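Local coordinates for protein (aminopeptidase) (Ochrobactrum anthropi, PDB 1B65) that acts as an L-aminopeptidase and D-Ala-esterase/amidase, a serine aminopeptidase of peptidase family S58 built on a variant of the Ntn hydrolase fold, at residues P10-D14 / L15-F19; Q357-H361 / E362-A366. All coordinates share one frame; numbering follows the deposited sequence.

Contact 1: P10-D14 / L15-F19; sequences PRARD and LGLPF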
loop_
_atom_site.group_PDB
_atom_site.type_symbol
_atom_site.label_atom_id
_atom_site.label_comp_id
_atom_site.label_asym_id
_atom_site.label_seq_id
_atom_site.Cartn_x
_atom_site.Cartn_y
_atom_site.Cartn_z
ATOM N N PRO A 10 4.276 -12.031 -40.267
ATOM C CA PRO A 10 2.932 -12.244 -39.743
ATOM C C PRO A 10 2.989 -11.918 -38.239
ATOM O O PRO A 10 4.019 -12.149 -37.604
ATOM C CB PRO A 10 2.697 -13.738 -39.861
ATOM C CG PRO A 10 4.065 -14.334 -39.869
ATOM C CD PRO A 10 4.928 -13.321 -40.581
ATOM N N ARG A 11 1.871 -11.467 -37.702
ATOM C CA ARG A 11 1.752 -11.290 -36.238
ATOM C C ARG A 11 0.843 -12.405 -35.774
ATOM O O ARG A 11 0.389 -13.212 -36.625
ATOM C CB ARG A 11 1.212 -9.890 -35.921
ATOM C CG ARG A 11 2.173 -8.791 -36.377
ATOM C CD ARG A 11 1.517 -7.422 -36.127
ATOM N NE ARG A 11 1.688 -7.071 -34.696
ATOM C CZ ARG A 11 1.038 -5.988 -34.201
ATOM N NH1 ARG A 11 0.251 -5.284 -34.987
ATOM N NH2 ARG A 11 1.228 -5.677 -32.931
ATOM N N ALA A 12 0.483 -12.519 -34.486
ATOM C CA ALA A 12 -0.296 -13.658 -34.041
ATOM C C ALA A 12 -1.616 -13.781 -34.788
ATOM O O ALA A 12 -1.984 -14.896 -35.136
ATOM C CB ALA A 12 -0.613 -13.656 -32.545
ATOM N N ARG A 13 -2.354 -12.682 -35.012
ATOM C CA ARG A 13 -3.639 -12.804 -35.695
ATOM C C ARG A 13 -3.449 -13.384 -37.096
ATOM O O ARG A 13 -4.336 -14.081 -37.585
ATOM C CB ARG A 13 -4.367 -11.465 -35.852
ATOM C CG ARG A 13 -4.951 -11.036 -34.508
ATOM C CD ARG A 13 -5.596 -9.638 -34.659
ATOM N NE ARG A 13 -5.974 -9.203 -33.311
ATOM C CZ ARG A 13 -7.204 -8.997 -32.913
ATOM N NH1 ARG A 13 -8.208 -9.137 -33.780
ATOM N NH2 ARG A 13 -7.426 -8.602 -31.670
ATOM N N ASP A 14 -2.362 -13.057 -37.762
ATOM C CA ASP A 14 -2.072 -13.567 -39.096
ATOM C C ASP A 14 -1.935 -15.074 -39.159
ATOM O O ASP A 14 -2.135 -15.658 -40.236
ATOM C CB ASP A 14 -0.755 -12.934 -39.572
ATOM C CG ASP A 14 -0.926 -11.432 -39.704
ATOM O OD1 ASP A 14 -1.920 -11.048 -40.358
ATOM O OD2 ASP A 14 -0.114 -10.654 -39.172
ATOM N N LEU A 15 -1.564 -15.738 -38.071
ATOM C CA LEU A 15 -1.398 -17.183 -38.021
ATOM C C LEU A 15 -2.681 -17.922 -37.695
ATOM O O LEU A 15 -2.683 -19.163 -37.555
ATOM C CB LEU A 15 -0.337 -17.558 -36.975
ATOM C CG LEU A 15 1.075 -17.000 -37.187
ATOM C CD1 LEU A 15 1.990 -17.553 -36.091
ATOM C CD2 LEU A 15 1.598 -17.358 -38.559
ATOM N N GLY A 16 -3.771 -17.178 -37.518
ATOM C CA GLY A 16 -5.041 -17.808 -37.184
ATOM C C GLY A 16 -5.292 -17.951 -35.690
ATOM O O GLY A 16 -6.240 -18.659 -35.335
ATOM N N LEU A 17 -4.435 -17.366 -34.832
ATOM C CA LEU A 17 -4.731 -17.502 -33.387
ATOM C C LEU A 17 -6.023 -16.739 -33.141
ATOM O O LEU A 17 -6.246 -15.689 -33.775
ATOM C CB LEU A 17 -3.591 -16.992 -32.516
ATOM C CG LEU A 17 -2.508 -18.026 -32.192
ATOM C CD1 LEU A 17 -1.832 -18.527 -33.458
ATOM C CD2 LEU A 17 -1.460 -17.409 -31.279
ATOM N N PRO A 18 -6.901 -17.264 -32.305
ATOM C CA PRO A 18 -8.227 -16.738 -32.095
ATOM C C PRO A 18 -8.345 -15.521 -31.201
ATOM O O PRO A 18 -9.066 -15.562 -30.212
ATOM C CB PRO A 18 -9.010 -17.904 -31.465
ATOM C CG PRO A 18 -7.957 -18.704 -30.777
ATOM C CD PRO A 18 -6.679 -18.523 -31.551
ATOM N N PHE A 19 -7.687 -14.429 -31.564
ATOM C CA PHE A 19 -7.820 -13.235 -30.771
ATOM C C PHE A 19 -9.109 -12.465 -31.003
ATOM O O PHE A 19 -9.772 -12.221 -31.965
ATOM C CB PHE A 19 -6.627 -12.291 -30.975
ATOM C CG PHE A 19 -5.467 -12.807 -30.162
ATOM C CD1 PHE A 19 -5.484 -12.720 -28.778
ATOM C CD2 PHE A 19 -4.380 -13.404 -30.766
ATOM C CE1 PHE A 19 -4.435 -13.205 -28.012
ATOM C CE2 PHE A 19 -3.322 -13.864 -30.019
ATOM C CZ PHE A 19 -3.332 -13.788 -28.633
HETATM O O HOH W 1 -7.054 -14.709 -36.193
HETATM O O HOH W 2 -11.324 -9.949 -32.922
#
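Ala12 and Phe19 meet where the chain doubles back: the alanine CB lies 3.7 Å from CE2 of the Phe19 ring, which it approaches obliquely, and the CD2 branch of Leu17 comes to the same methyl at 4.1 Å. At the other end of the turn, Leu15 reaches with CD2 to CB of the Pro10 ring, 4.0 Å away. Beyond these apolar touches, Arg13 lays one face of its guanidinium over CB of Phe19, with NH2 3.8 Å from that carbon; the guanidinium and phenyl planes are 25° apart. Salt-bridged to Glu334 through NE and bonded through NH2 to the carbonyls of Thr20 and Gly21, this arginine is held at its far end as well. The backbone beneath is a short 3-10 turn, marked by two i to i+3 bonds: Leu15 N to Ala12 O, 3.1 Å, and Gly16 N to Arg13 O, also 3.1 Å. Gly16 has a positive phi of 91°, suited to glycine, as the chain leaves the turn. Asp14 steadies the start: with chi1 -64°, its carboxylate folds back so that OD2 accepts from Arg11 N at 2.6 Å through its anti lone pair.

Contact 2: Q357-H361 / E362-A366; sequences QAIDH and ERLRA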
loop_
_atom_site.group_PDB
_atom_site.type_symbol
_atom_site.label_atom_id
_atom_site.label_comp_id
_atom_site.label_asym_id
_atom_site.label_seq_id
_atom_site.Cartn_x
_atom_site.Cartn_y
_atom_site.Cartn_z
ATOM N N GLN A 357 15.495 -20.714 -28.970
ATOM C CA GLN A 357 14.691 -20.738 -30.187
ATOM C C GLN A 357 13.385 -19.947 -30.054
ATOM O O GLN A 357 12.719 -19.998 -29.022
ATOM C CB GLN A 357 14.330 -22.197 -30.515
ATOM C CG GLN A 357 15.510 -23.144 -30.730
ATOM C CD GLN A 357 15.108 -24.603 -30.823
ATOM O OE1 GLN A 357 15.387 -25.436 -29.941
ATOM N NE2 GLN A 357 14.406 -25.015 -31.894
ATOM N N ALA A 358 12.949 -19.343 -31.155
ATOM C CA ALA A 358 11.629 -18.734 -31.248
ATOM C C ALA A 358 10.610 -19.842 -31.458
ATOM O O ALA A 358 10.942 -20.918 -32.023
ATOM C CB ALA A 358 11.637 -17.761 -32.441
ATOM N N ILE A 359 9.398 -19.740 -30.932
ATOM C CA ILE A 359 8.388 -20.766 -31.085
ATOM C C ILE A 359 8.110 -20.946 -32.590
ATOM O O ILE A 359 8.056 -19.987 -33.373
ATOM C CB ILE A 359 7.088 -20.465 -30.320
ATOM C CG1 ILE A 359 6.143 -21.658 -30.349
ATOM C CG2 ILE A 359 6.468 -19.202 -30.919
ATOM C CD1 ILE A 359 5.026 -21.541 -29.284
ATOM N N ASP A 360 8.054 -22.233 -32.957
ATOM C CA ASP A 360 7.843 -22.580 -34.361
ATOM C C ASP A 360 6.392 -22.382 -34.764
ATOM O O ASP A 360 5.512 -22.944 -34.106
ATOM C CB ASP A 360 8.231 -24.051 -34.563
ATOM C CG ASP A 360 8.116 -24.338 -36.075
ATOM O OD1 ASP A 360 8.976 -23.878 -36.833
ATOM O OD2 ASP A 360 7.157 -24.977 -36.462
ATOM N N HIS A 361 6.128 -21.592 -35.800
ATOM C CA HIS A 361 4.748 -21.281 -36.150
ATOM C C HIS A 361 3.926 -22.481 -36.594
ATOM O O HIS A 361 2.744 -22.574 -36.259
ATOM C CB HIS A 361 4.728 -20.222 -37.281
ATOM C CG HIS A 361 5.355 -18.928 -36.927
ATOM N ND1 HIS A 361 5.494 -17.856 -37.785
ATOM C CD2 HIS A 361 5.884 -18.524 -35.731
ATOM C CE1 HIS A 361 6.103 -16.859 -37.128
ATOM N NE2 HIS A 361 6.334 -17.256 -35.879
ATOM N N GLU A 362 4.537 -23.364 -37.403
ATOM C CA GLU A 362 3.741 -24.503 -37.894
ATOM C C GLU A 362 3.444 -25.494 -36.791
ATOM O O GLU A 362 2.321 -25.982 -36.702
ATOM C CB GLU A 362 4.447 -25.172 -39.097
ATOM C CG GLU A 362 4.186 -24.405 -40.401
ATOM C CD GLU A 362 2.679 -24.286 -40.628
ATOM O OE1 GLU A 362 2.022 -25.347 -40.664
ATOM O OE2 GLU A 362 2.123 -23.169 -40.714
ATOM N N ARG A 363 4.406 -25.735 -35.891
ATOM C CA ARG A 363 4.123 -26.651 -34.786
ATOM C C ARG A 363 3.059 -26.021 -33.879
ATOM O O ARG A 363 2.200 -26.753 -33.412
ATOM C CB ARG A 363 5.389 -26.891 -33.968
ATOM C CG ARG A 363 6.305 -28.007 -34.451
ATOM C CD ARG A 363 6.666 -28.867 -33.208
ATOM N NE ARG A 363 7.971 -28.518 -32.727
ATOM C CZ ARG A 363 8.631 -28.895 -31.641
ATOM N NH1 ARG A 363 8.125 -29.726 -30.749
ATOM N NH2 ARG A 363 9.855 -28.367 -31.527
ATOM N N LEU A 364 3.158 -24.698 -33.655
ATOM C CA LEU A 364 2.105 -24.054 -32.823
ATOM C C LEU A 364 0.720 -24.228 -33.416
ATOM O O LEU A 364 -0.260 -24.595 -32.750
ATOM C CB LEU A 364 2.378 -22.555 -32.721
ATOM C CG LEU A 364 1.950 -21.663 -31.576
ATOM C CD1 LEU A 364 1.635 -20.251 -32.061
ATOM C CD2 LEU A 364 0.862 -22.222 -30.671
ATOM N N ARG A 365 0.575 -23.878 -34.696
ATOM C CA ARG A 365 -0.687 -24.012 -35.411
ATOM C C ARG A 365 -1.239 -25.437 -35.312
ATOM O O ARG A 365 -2.446 -25.627 -35.095
ATOM C CB ARG A 365 -0.483 -23.592 -36.877
ATOM C CG ARG A 365 -0.418 -22.071 -36.989
ATOM C CD ARG A 365 -0.002 -21.509 -38.341
ATOM N NE ARG A 365 -0.642 -22.192 -39.464
ATOM C CZ ARG A 365 -1.869 -22.002 -39.908
ATOM N NH1 ARG A 365 -2.682 -21.126 -39.342
ATOM N NH2 ARG A 365 -2.378 -22.661 -40.944
ATOM N N ALA A 366 -0.391 -26.447 -35.482
ATOM C CA ALA A 366 -0.816 -27.830 -35.383
ATOM C C ALA A 366 -1.380 -28.179 -34.007
ATOM O O ALA A 366 -2.398 -28.888 -33.919
ATOM C CB ALA A 366 0.302 -28.814 -35.733
HETATM O O HOH W 3 6.976 -22.698 -39.300
#
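Asp360 turns its side chain onto the first turn of the helix, and its atoms can be followed outward from CB, which lies 4.1 Å from CB of Arg363. CG stands anti to the backbone N, chi1 -175°, and this brings the carboxylate in front of the amides that open the helix. OD2 does the main work: it accepts from Arg363 N at 2.9 Å in a fairly straight bond, 161° at the hydrogen, and is met on its anti side slightly out of the carboxylate plane. The same oxygen rests against CB of Arg363 at 3.6 Å. OD1 takes a weak bond from a water that in turn accepts from Glu362 N, linking the carboxylate to that amide. A negative group here would be expected to interact favourably with the helix dipole.

The regular pattern then takes over: Asp360 O receives Leu364 N, and His361 O receives Arg365 N. Ile359, the residue before the cap, crosses Leu364 at about a right angle, its CD1 3.8 Å from the leucine CG; Ile341 of helix 322-342 touches both. Farther along, Glu362 bends at chi2 (-56°) and is met on the syn side of OE2, well out of the carboxylate plane, by Arg365 NE at 3.2 Å, in a bent i to i+3 salt bridge along the helix. The NH1 of that arginine probably binds Leu15 O, while Arg363 pairs with Asp238 and His361 NE2 bonds to Ile341 O. Asp360 with its bond to Arg363 N is thus a classical aspartate N-cap, opening the C-terminal helix 361-370.

Overall arrangement
Contact 1 comes first along the chain, in the N-terminal loop ahead of strand 36-43; contact 2 lies at the start of helix 361-370, near the C-terminus. Their centres are nonetheless only about 12 Å apart, on the same side of the chain's centre. The two touch directly: besides the polar link from Leu15 to Arg365, Leu15 CD1 packs on His361 CG at 3.7 Å and Leu17 CD1 on Leu364 CD1 at 4.1 Å. Both also rest on helix 322-342, which meets Leu17 and Leu364 on Val337 and Ile341, about one helical turn apart. The N- and C-terminal ends of the chain are therefore joined side by side over one long helix.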